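Local atomic coordinates of glutaconate coenzyme a-transferase (Acidaminococcus fermentans, PDB entry 1POI), a protein that catalyses the transfer of coenzyme A from acetyl-CoA to glutaconate and (R)-2-hydroxyglutarate, a step in the degradation of glutamate by the hydroxyglutarate pathway. Residues I10-I20 with I38-L49; D58-Y69 with V82-F90. One frame throughout, in Å; residues are numbered along the deposited sequence.

Contact 1: I10-I20 with I38-L49; sequences IAKYVHSGDHI and ILRQGITDLTGL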
# COMPACT_ATOMS: atom_id res chain seq x y z
N ILE A 10 -22.69 -25.96 2.15
CA ILE A 10 -23.17 -26.61 0.94
C ILE A 10 -24.51 -27.35 1.11
O ILE A 10 -25.36 -27.34 0.21
CB ILE A 10 -22.09 -27.58 0.43
CG1 ILE A 10 -20.93 -26.78 -0.16
CG2 ILE A 10 -22.70 -28.62 -0.50
CD1 ILE A 10 -21.24 -26.06 -1.52
N ALA A 11 -24.67 -28.00 2.26
CA ALA A 11 -25.87 -28.77 2.57
C ALA A 11 -27.09 -27.87 2.72
O ALA A 11 -28.18 -28.20 2.26
CB ALA A 11 -25.66 -29.55 3.83
N LYS A 12 -26.88 -26.75 3.41
CA LYS A 12 -27.94 -25.79 3.66
C LYS A 12 -28.36 -24.99 2.42
O LYS A 12 -29.54 -24.98 2.08
CB LYS A 12 -27.52 -24.84 4.78
CG LYS A 12 -28.56 -23.84 5.17
CD LYS A 12 -28.18 -23.15 6.47
CE LYS A 12 -29.26 -22.16 6.94
NZ LYS A 12 -28.95 -21.60 8.30
N TYR A 13 -27.41 -24.39 1.72
CA TYR A 13 -27.76 -23.56 0.55
C TYR A 13 -27.76 -24.22 -0.82
O TYR A 13 -28.13 -23.55 -1.79
CB TYR A 13 -26.90 -22.30 0.52
CG TYR A 13 -26.92 -21.54 1.80
CD1 TYR A 13 -27.98 -20.68 2.10
CD2 TYR A 13 -25.95 -21.73 2.76
CE1 TYR A 13 -28.07 -20.03 3.33
CE2 TYR A 13 -26.02 -21.08 4.00
CZ TYR A 13 -27.09 -20.24 4.27
OH TYR A 13 -27.18 -19.60 5.49
N VAL A 14 -27.30 -25.46 -0.95
CA VAL A 14 -27.32 -26.10 -2.27
C VAL A 14 -28.19 -27.33 -2.18
O VAL A 14 -28.18 -28.04 -1.16
CB VAL A 14 -25.90 -26.46 -2.79
CG1 VAL A 14 -25.90 -26.53 -4.34
CG2 VAL A 14 -24.90 -25.40 -2.33
N HIS A 15 -28.97 -27.57 -3.25
CA HIS A 15 -29.94 -28.67 -3.33
C HIS A 15 -30.05 -29.15 -4.76
O HIS A 15 -29.88 -28.36 -5.69
CB HIS A 15 -31.36 -28.17 -2.95
CG HIS A 15 -31.42 -27.36 -1.70
ND1 HIS A 15 -31.32 -27.92 -0.44
CD2 HIS A 15 -31.49 -26.03 -1.50
CE1 HIS A 15 -31.32 -26.97 0.48
NE2 HIS A 15 -31.42 -25.81 -0.14
N SER A 16 -30.38 -30.43 -4.93
CA SER A 16 -30.55 -30.96 -6.27
C SER A 16 -31.71 -30.16 -6.87
O SER A 16 -32.53 -29.61 -6.13
CB SER A 16 -30.92 -32.44 -6.21
OG SER A 16 -30.04 -33.15 -5.37
N GLY A 17 -31.80 -30.11 -8.19
CA GLY A 17 -32.85 -29.32 -8.81
C GLY A 17 -32.37 -27.90 -9.12
O GLY A 17 -32.59 -27.38 -10.23
N ASP A 18 -31.63 -27.30 -8.18
CA ASP A 18 -31.10 -25.95 -8.31
C ASP A 18 -30.46 -25.52 -9.62
O ASP A 18 -29.81 -26.31 -10.32
CB ASP A 18 -30.06 -25.72 -7.25
CG ASP A 18 -30.66 -25.39 -5.96
OD1 ASP A 18 -31.76 -24.81 -5.96
OD2 ASP A 18 -30.03 -25.67 -4.93
N HIS A 19 -30.66 -24.25 -9.93
CA HIS A 19 -30.07 -23.60 -11.10
C HIS A 19 -28.90 -22.91 -10.40
O HIS A 19 -29.13 -21.98 -9.62
CB HIS A 19 -30.99 -22.51 -11.65
CG HIS A 19 -30.40 -21.74 -12.79
ND1 HIS A 19 -29.32 -20.89 -12.66
CD2 HIS A 19 -30.75 -21.69 -14.11
CE1 HIS A 19 -29.04 -20.35 -13.83
NE2 HIS A 19 -29.89 -20.82 -14.73
N ILE A 20 -27.69 -23.42 -10.62
CA ILE A 20 -26.49 -22.85 -9.98
C ILE A 20 -25.65 -22.04 -10.96
O ILE A 20 -25.88 -22.07 -12.18
CB ILE A 20 -25.53 -23.95 -9.44
CG1 ILE A 20 -25.13 -24.89 -10.57
CG2 ILE A 20 -26.13 -24.69 -8.28
CD1 ILE A 20 -24.04 -25.83 -10.18
N ILE A 38 -20.08 -30.56 -3.47
CA ILE A 38 -21.31 -30.76 -4.21
C ILE A 38 -21.32 -32.23 -4.63
O ILE A 38 -22.22 -32.99 -4.26
CB ILE A 38 -21.37 -29.82 -5.43
CG1 ILE A 38 -21.80 -28.41 -4.98
CG2 ILE A 38 -22.29 -30.36 -6.49
CD1 ILE A 38 -21.71 -27.33 -6.08
N LEU A 39 -20.27 -32.67 -5.30
CA LEU A 39 -20.17 -34.08 -5.74
C LEU A 39 -20.25 -35.05 -4.56
O LEU A 39 -21.08 -35.98 -4.53
CB LEU A 39 -18.85 -34.33 -6.46
CG LEU A 39 -18.78 -33.83 -7.89
CD1 LEU A 39 -17.46 -34.22 -8.48
CD2 LEU A 39 -19.90 -34.45 -8.68
N ARG A 40 -19.38 -34.82 -3.59
CA ARG A 40 -19.29 -35.64 -2.40
C ARG A 40 -20.63 -35.75 -1.69
O ARG A 40 -20.86 -36.70 -0.94
CB ARG A 40 -18.23 -35.03 -1.45
CG ARG A 40 -17.67 -35.95 -0.39
CD ARG A 40 -16.60 -35.25 0.45
NE ARG A 40 -15.43 -34.96 -0.37
CZ ARG A 40 -14.77 -33.80 -0.35
NH1 ARG A 40 -15.15 -32.82 0.46
NH2 ARG A 40 -13.75 -33.61 -1.17
N GLN A 41 -21.54 -34.81 -1.92
CA GLN A 41 -22.82 -34.87 -1.23
C GLN A 41 -23.99 -35.50 -2.00
O GLN A 41 -25.11 -35.58 -1.50
CB GLN A 41 -23.19 -33.49 -0.68
CG GLN A 41 -22.42 -33.14 0.57
CD GLN A 41 -23.02 -31.98 1.30
OE1 GLN A 41 -24.24 -31.84 1.35
NE2 GLN A 41 -22.18 -31.12 1.86
N GLY A 42 -23.71 -36.02 -3.18
CA GLY A 42 -24.75 -36.65 -3.96
C GLY A 42 -25.70 -35.61 -4.52
O GLY A 42 -26.81 -35.95 -4.95
N ILE A 43 -25.29 -34.35 -4.53
CA ILE A 43 -26.15 -33.31 -5.08
C ILE A 43 -26.25 -33.57 -6.56
O ILE A 43 -25.25 -33.92 -7.18
CB ILE A 43 -25.58 -31.95 -4.77
CG1 ILE A 43 -25.93 -31.63 -3.32
CG2 ILE A 43 -26.13 -30.91 -5.73
CD1 ILE A 43 -25.07 -30.61 -2.69
N THR A 44 -27.45 -33.45 -7.13
CA THR A 44 -27.62 -33.77 -8.54
C THR A 44 -28.75 -32.99 -9.23
O THR A 44 -29.42 -32.15 -8.62
CB THR A 44 -27.84 -35.31 -8.66
OG1 THR A 44 -28.19 -35.68 -10.02
CG2 THR A 44 -28.93 -35.76 -7.67
N ASP A 45 -28.95 -33.28 -10.51
CA ASP A 45 -29.99 -32.63 -11.30
C ASP A 45 -29.94 -31.12 -11.15
O ASP A 45 -30.91 -30.47 -10.76
CB ASP A 45 -31.38 -33.20 -10.94
CG ASP A 45 -31.70 -34.50 -11.68
OD1 ASP A 45 -31.91 -34.45 -12.92
OD2 ASP A 45 -31.74 -35.59 -11.03
N LEU A 46 -28.75 -30.59 -11.43
CA LEU A 46 -28.46 -29.17 -11.39
C LEU A 46 -28.53 -28.64 -12.82
O LEU A 46 -28.30 -29.38 -13.79
CB LEU A 46 -27.03 -28.98 -10.88
CG LEU A 46 -26.67 -28.92 -9.40
CD1 LEU A 46 -27.69 -29.61 -8.54
CD2 LEU A 46 -25.28 -29.53 -9.22
N THR A 47 -28.90 -27.37 -12.95
CA THR A 47 -28.93 -26.72 -14.26
C THR A 47 -28.05 -25.50 -14.01
O THR A 47 -27.78 -25.13 -12.85
CB THR A 47 -30.41 -26.31 -14.70
OG1 THR A 47 -31.12 -27.45 -15.18
CG2 THR A 47 -30.42 -25.31 -15.82
N GLY A 48 -27.54 -24.90 -15.08
CA GLY A 48 -26.74 -23.71 -14.92
C GLY A 48 -26.13 -23.25 -16.21
O GLY A 48 -26.20 -23.93 -17.24
N LEU A 49 -25.62 -22.02 -16.19
CA LEU A 49 -24.93 -21.50 -17.36
C LEU A 49 -23.46 -21.78 -17.05
O LEU A 49 -22.98 -21.57 -15.92
CB LEU A 49 -25.13 -19.99 -17.52
CG LEU A 49 -26.42 -19.20 -17.27
CD1 LEU A 49 -26.35 -17.98 -18.15
CD2 LEU A 49 -27.67 -19.98 -17.59

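Contact 2: D58-Y69 with V82-F90; sequences DMLIGNGRVKAY and VSRRFRKWF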
# COMPACT_ATOMS: atom_id res chain seq x y z
N ASP A 58 -16.88 -29.93 -15.83
CA ASP A 58 -16.58 -31.23 -16.40
C ASP A 58 -16.80 -32.28 -15.35
O ASP A 58 -17.41 -33.31 -15.60
CB ASP A 58 -15.15 -31.33 -16.87
CG ASP A 58 -14.96 -32.40 -17.90
OD1 ASP A 58 -15.70 -32.36 -18.90
OD2 ASP A 58 -14.08 -33.29 -17.73
N MET A 59 -16.31 -32.02 -14.15
CA MET A 59 -16.47 -32.98 -13.09
C MET A 59 -17.95 -33.25 -12.79
O MET A 59 -18.35 -34.41 -12.70
CB MET A 59 -15.67 -32.56 -11.88
CG MET A 59 -14.17 -32.59 -12.16
SD MET A 59 -13.25 -32.21 -10.68
CE MET A 59 -13.28 -33.74 -9.86
N LEU A 60 -18.76 -32.20 -12.73
CA LEU A 60 -20.20 -32.34 -12.47
C LEU A 60 -20.86 -33.15 -13.58
O LEU A 60 -21.59 -34.11 -13.31
CB LEU A 60 -20.87 -30.96 -12.36
CG LEU A 60 -20.45 -30.07 -11.19
CD1 LEU A 60 -21.10 -28.68 -11.30
CD2 LEU A 60 -20.78 -30.74 -9.86
N ILE A 61 -20.60 -32.79 -14.84
CA ILE A 61 -21.18 -33.50 -15.98
C ILE A 61 -20.81 -34.98 -15.97
O ILE A 61 -21.69 -35.84 -15.94
CB ILE A 61 -20.71 -32.88 -17.30
CG1 ILE A 61 -21.23 -31.46 -17.43
CG2 ILE A 61 -21.17 -33.72 -18.47
CD1 ILE A 61 -20.70 -30.75 -18.64
N GLY A 62 -19.51 -35.27 -15.97
CA GLY A 62 -19.02 -36.64 -15.95
C GLY A 62 -19.59 -37.45 -14.80
O GLY A 62 -19.78 -38.66 -14.95
N ASN A 63 -19.80 -36.82 -13.65
CA ASN A 63 -20.41 -37.51 -12.52
C ASN A 63 -21.95 -37.47 -12.66
O ASN A 63 -22.70 -37.61 -11.67
CB ASN A 63 -20.00 -36.85 -11.20
CG ASN A 63 -18.63 -37.30 -10.72
OD1 ASN A 63 -18.51 -38.24 -9.92
ND2 ASN A 63 -17.59 -36.59 -11.17
N GLY A 64 -22.43 -37.26 -13.88
CA GLY A 64 -23.87 -37.21 -14.14
C GLY A 64 -24.75 -36.34 -13.25
O GLY A 64 -25.92 -36.69 -13.04
N ARG A 65 -24.23 -35.20 -12.78
CA ARG A 65 -25.00 -34.29 -11.92
C ARG A 65 -25.66 -33.11 -12.64
O ARG A 65 -26.13 -32.18 -11.98
CB ARG A 65 -24.13 -33.71 -10.81
CG ARG A 65 -23.24 -34.68 -10.08
CD ARG A 65 -23.97 -35.64 -9.19
NE ARG A 65 -23.02 -36.59 -8.59
CZ ARG A 65 -22.60 -36.54 -7.32
NH1 ARG A 65 -23.05 -35.59 -6.52
NH2 ARG A 65 -21.72 -37.41 -6.86
N VAL A 66 -25.78 -33.15 -13.96
CA VAL A 66 -26.37 -32.01 -14.66
C VAL A 66 -27.55 -32.41 -15.55
O VAL A 66 -27.40 -33.23 -16.47
CB VAL A 66 -25.27 -31.26 -15.46
CG1 VAL A 66 -25.86 -30.15 -16.28
CG2 VAL A 66 -24.22 -30.70 -14.50
N LYS A 67 -28.70 -31.79 -15.27
CA LYS A 67 -29.96 -32.04 -15.97
C LYS A 67 -29.97 -31.32 -17.31
O LYS A 67 -30.28 -31.89 -18.34
CB LYS A 67 -31.12 -31.56 -15.08
CG LYS A 67 -32.51 -32.02 -15.48
CD LYS A 67 -33.59 -31.59 -14.47
CE LYS A 67 -33.88 -30.08 -14.53
NZ LYS A 67 -35.11 -29.67 -13.75
N ALA A 68 -29.57 -30.06 -17.28
CA ALA A 68 -29.48 -29.23 -18.47
C ALA A 68 -28.29 -28.31 -18.24
O ALA A 68 -28.08 -27.82 -17.11
CB ALA A 68 -30.74 -28.42 -18.65
N TYR A 69 -27.51 -28.09 -19.29
CA TYR A 69 -26.31 -27.26 -19.21
C TYR A 69 -26.37 -26.21 -20.31
O TYR A 69 -26.59 -26.55 -21.48
CB TYR A 69 -25.11 -28.19 -19.39
CG TYR A 69 -23.76 -27.54 -19.43
CD1 TYR A 69 -23.25 -26.84 -18.32
CD2 TYR A 69 -22.97 -27.64 -20.57
CE1 TYR A 69 -21.97 -26.27 -18.36
CE2 TYR A 69 -21.71 -27.08 -20.62
CZ TYR A 69 -21.21 -26.40 -19.53
OH TYR A 69 -19.94 -25.87 -19.61
N VAL A 82 -10.90 -29.18 -25.17
CA VAL A 82 -12.35 -29.36 -25.11
C VAL A 82 -12.53 -30.42 -24.04
O VAL A 82 -12.10 -31.54 -24.24
CB VAL A 82 -12.90 -29.95 -26.44
CG1 VAL A 82 -14.42 -30.03 -26.40
CG2 VAL A 82 -12.42 -29.11 -27.63
N SER A 83 -13.07 -30.03 -22.89
CA SER A 83 -13.28 -30.97 -21.79
C SER A 83 -13.80 -32.30 -22.30
O SER A 83 -14.72 -32.37 -23.12
CB SER A 83 -14.22 -30.39 -20.75
OG SER A 83 -13.64 -29.26 -20.13
N ARG A 84 -13.20 -33.36 -21.79
CA ARG A 84 -13.52 -34.71 -22.22
C ARG A 84 -14.82 -35.32 -21.72
O ARG A 84 -15.56 -35.86 -22.52
CB ARG A 84 -12.30 -35.60 -21.98
CG ARG A 84 -11.04 -34.99 -22.59
CD ARG A 84 -9.78 -35.64 -22.07
NE ARG A 84 -8.57 -35.01 -22.60
CZ ARG A 84 -8.19 -35.05 -23.87
NH1 ARG A 84 -8.93 -35.67 -24.78
NH2 ARG A 84 -7.07 -34.46 -24.25
N ARG A 85 -15.12 -35.24 -20.43
CA ARG A 85 -16.37 -35.80 -19.93
C ARG A 85 -17.50 -35.06 -20.63
O ARG A 85 -18.47 -35.66 -21.10
CB ARG A 85 -16.50 -35.61 -18.42
CG ARG A 85 -15.96 -36.74 -17.53
CD ARG A 85 -15.13 -37.77 -18.28
NE ARG A 85 -15.92 -38.79 -18.95
CZ ARG A 85 -15.59 -39.36 -20.11
NH1 ARG A 85 -14.48 -39.01 -20.75
NH2 ARG A 85 -16.36 -40.30 -20.63
N PHE A 86 -17.32 -33.75 -20.76
CA PHE A 86 -18.25 -32.85 -21.42
C PHE A 86 -18.53 -33.29 -22.86
O PHE A 86 -19.64 -33.68 -23.16
CB PHE A 86 -17.67 -31.40 -21.35
CG PHE A 86 -18.23 -30.43 -22.37
CD1 PHE A 86 -19.45 -29.80 -22.16
CD2 PHE A 86 -17.55 -30.19 -23.56
CE1 PHE A 86 -19.98 -28.93 -23.12
CE2 PHE A 86 -18.07 -29.33 -24.52
CZ PHE A 86 -19.29 -28.70 -24.30
N ARG A 87 -17.53 -33.31 -23.74
CA ARG A 87 -17.78 -33.70 -25.12
C ARG A 87 -18.19 -35.15 -25.30
O ARG A 87 -18.77 -35.51 -26.33
CB ARG A 87 -16.59 -33.37 -26.03
CG ARG A 87 -15.33 -34.17 -25.77
CD ARG A 87 -14.89 -34.98 -27.01
NE ARG A 87 -14.54 -34.16 -28.17
CZ ARG A 87 -13.40 -33.47 -28.30
NH1 ARG A 87 -12.48 -33.48 -27.33
NH2 ARG A 87 -13.15 -32.79 -29.43
N LYS A 88 -17.91 -35.98 -24.31
CA LYS A 88 -18.27 -37.40 -24.40
C LYS A 88 -19.75 -37.58 -24.08
O LYS A 88 -20.50 -38.17 -24.85
CB LYS A 88 -17.40 -38.25 -23.45
CG LYS A 88 -17.43 -39.73 -23.76
CD LYS A 88 -17.26 -40.01 -25.25
CE LYS A 88 -18.59 -40.36 -25.93
NZ LYS A 88 -18.50 -40.26 -27.43
N TRP A 89 -20.17 -37.05 -22.94
CA TRP A 89 -21.56 -37.16 -22.58
C TRP A 89 -22.45 -36.48 -23.60
O TRP A 89 -23.51 -37.00 -23.92
CB TRP A 89 -21.79 -36.60 -21.20
CG TRP A 89 -21.37 -37.53 -20.16
CD1 TRP A 89 -20.18 -38.18 -20.07
CD2 TRP A 89 -22.13 -37.91 -19.02
NE1 TRP A 89 -20.14 -38.94 -18.93
CE2 TRP A 89 -21.33 -38.79 -18.26
CE3 TRP A 89 -23.41 -37.58 -18.55
CZ2 TRP A 89 -21.77 -39.35 -17.07
CZ3 TRP A 89 -23.85 -38.14 -17.36
CH2 TRP A 89 -23.03 -39.01 -16.63
N PHE A 90 -22.05 -35.34 -24.12
CA PHE A 90 -22.89 -34.70 -25.12
C PHE A 90 -22.90 -35.58 -26.38
O PHE A 90 -23.96 -35.78 -26.99
CB PHE A 90 -22.45 -33.28 -25.46
CG PHE A 90 -23.29 -32.64 -26.53
CD1 PHE A 90 -24.56 -32.18 -26.25
CD2 PHE A 90 -22.83 -32.54 -27.83
CE1 PHE A 90 -25.38 -31.65 -27.24
CE2 PHE A 90 -23.64 -32.00 -28.84
CZ PHE A 90 -24.91 -31.56 -28.55
O HOH W 1 -11.50 -32.74 -19.19

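Contact 1: I10-I20 with I38-L49
Thr47 and His19 pair in parallel, and the backbone carries the bond ladder: Thr47 N gives its hydrogen to Asp18 O at 3.0 Å, and Ile20 N to Thr47 O at 2.8 Å. Upstream, where both segments turn into the sheet, a side chain joins in. Ser16 OG accepts from Thr44 N over 3.1 Å, nearly straight at 162°; serine suits the turn because its short hydroxyl can accept this amide hydrogen. Gly17 has positive phi, angles at which a side chain would press on the preceding carbonyl. Asp18 turns back within its own loop, OD2 accepting from His15 N.

Around the His19 ring, Gly48 CA lies over one face in a CH-pi contact, 4.3 Å from the centroid, and Leu49 CD2 meets the edge. The imidazole reaches both because its CG is anti to the backbone N (chi1 176°).

Apolar branches make most of the remaining contact. Ile10 CG2 meets Ile43 CD1 at 3.8 Å, Val14 backs the same methyl, and Ile20 CD1 reaches Leu46 CD2 at 4.0 Å. Gln41 slants across Ile10, its NE2 3.5 Å from Ile10 CG2 and its OE1 near Ala11 CB, while NE2 is hydrogen-bonded to Glu37 and to Lys7 O. Strand 19-22, helix 32-40 and strand 46-49 thus form the beta-alpha-beta crossover characteristic of an open parallel alpha/beta sheet.

Contact 2: D58-Y69 with V82-F90
Two helices packed beside the parallel sheet, 55-62 and 84-92, meet here at a helix start: Asp58 of the first reaches the opening turn of the second. Its OD1 accepts from Phe86 N at 2.8 Å, on the syn side of the carboxylate, and OD2 takes a weak bond from Arg85 N. A water links OD2 to Arg84 N, and Tyr263 also bonds OD2. With CG anti to the backbone N (chi1 -158°), the short acid reaches these amides, and its negative charge probably suits the helix dipole.

The segment axes come within 8.1 Å at 36°, a closeness that Gly62 permits: Arg85 CG sits 3.4 Å from its CA, where a CB would collide. Arg85 then bends away, its guanidinium end bonding Ser267 O and Gln270. Trp89 lays its indole against the end of helix 55-62, with Ile61 O 3.3 Å above one ring face; from the same face Gly62 CA makes an off-centre CH-pi contact with the five-membered ring. Gly64, at positive phi, closes that helix in a Schellman motif.

Toward the sheet, Ile61 CD1 touches Phe86 CD1 at the ring edge, 3.9 Å away, and lies over the centre of a Tyr69 face. The Tyr69 and Phe86 rings meet rim to rim, planes at 72°. Helices 55-62 and 84-92, side by side against strands 66-71 and 96-99, form an arrangement found in layered alpha/beta folds.

Overall arrangement
Contact 1 closes before contact 2 opens along the chain, and their centres lie about 15 Å apart within the same coenzyme A transferase family region. Both reach one parallel sheet: contact 1 joins strands 19-22 and 46-49, and contact 2 brings in 66-71, the next neighbour of 46-49. Arg65 of contact 2 ties them directly, its guanidinium probably bonding Leu39 O and Ile43 O, carbonyls at the end of helix 32-40 and just beyond. Helix 55-62 also packs on helix 32-40 through Leu60. The two contacts are therefore successive steps of the same alpha/beta progression, moving outward toward strand 96-99, the outermost on that side within this chain, where another protein chain packs on helix 84-92.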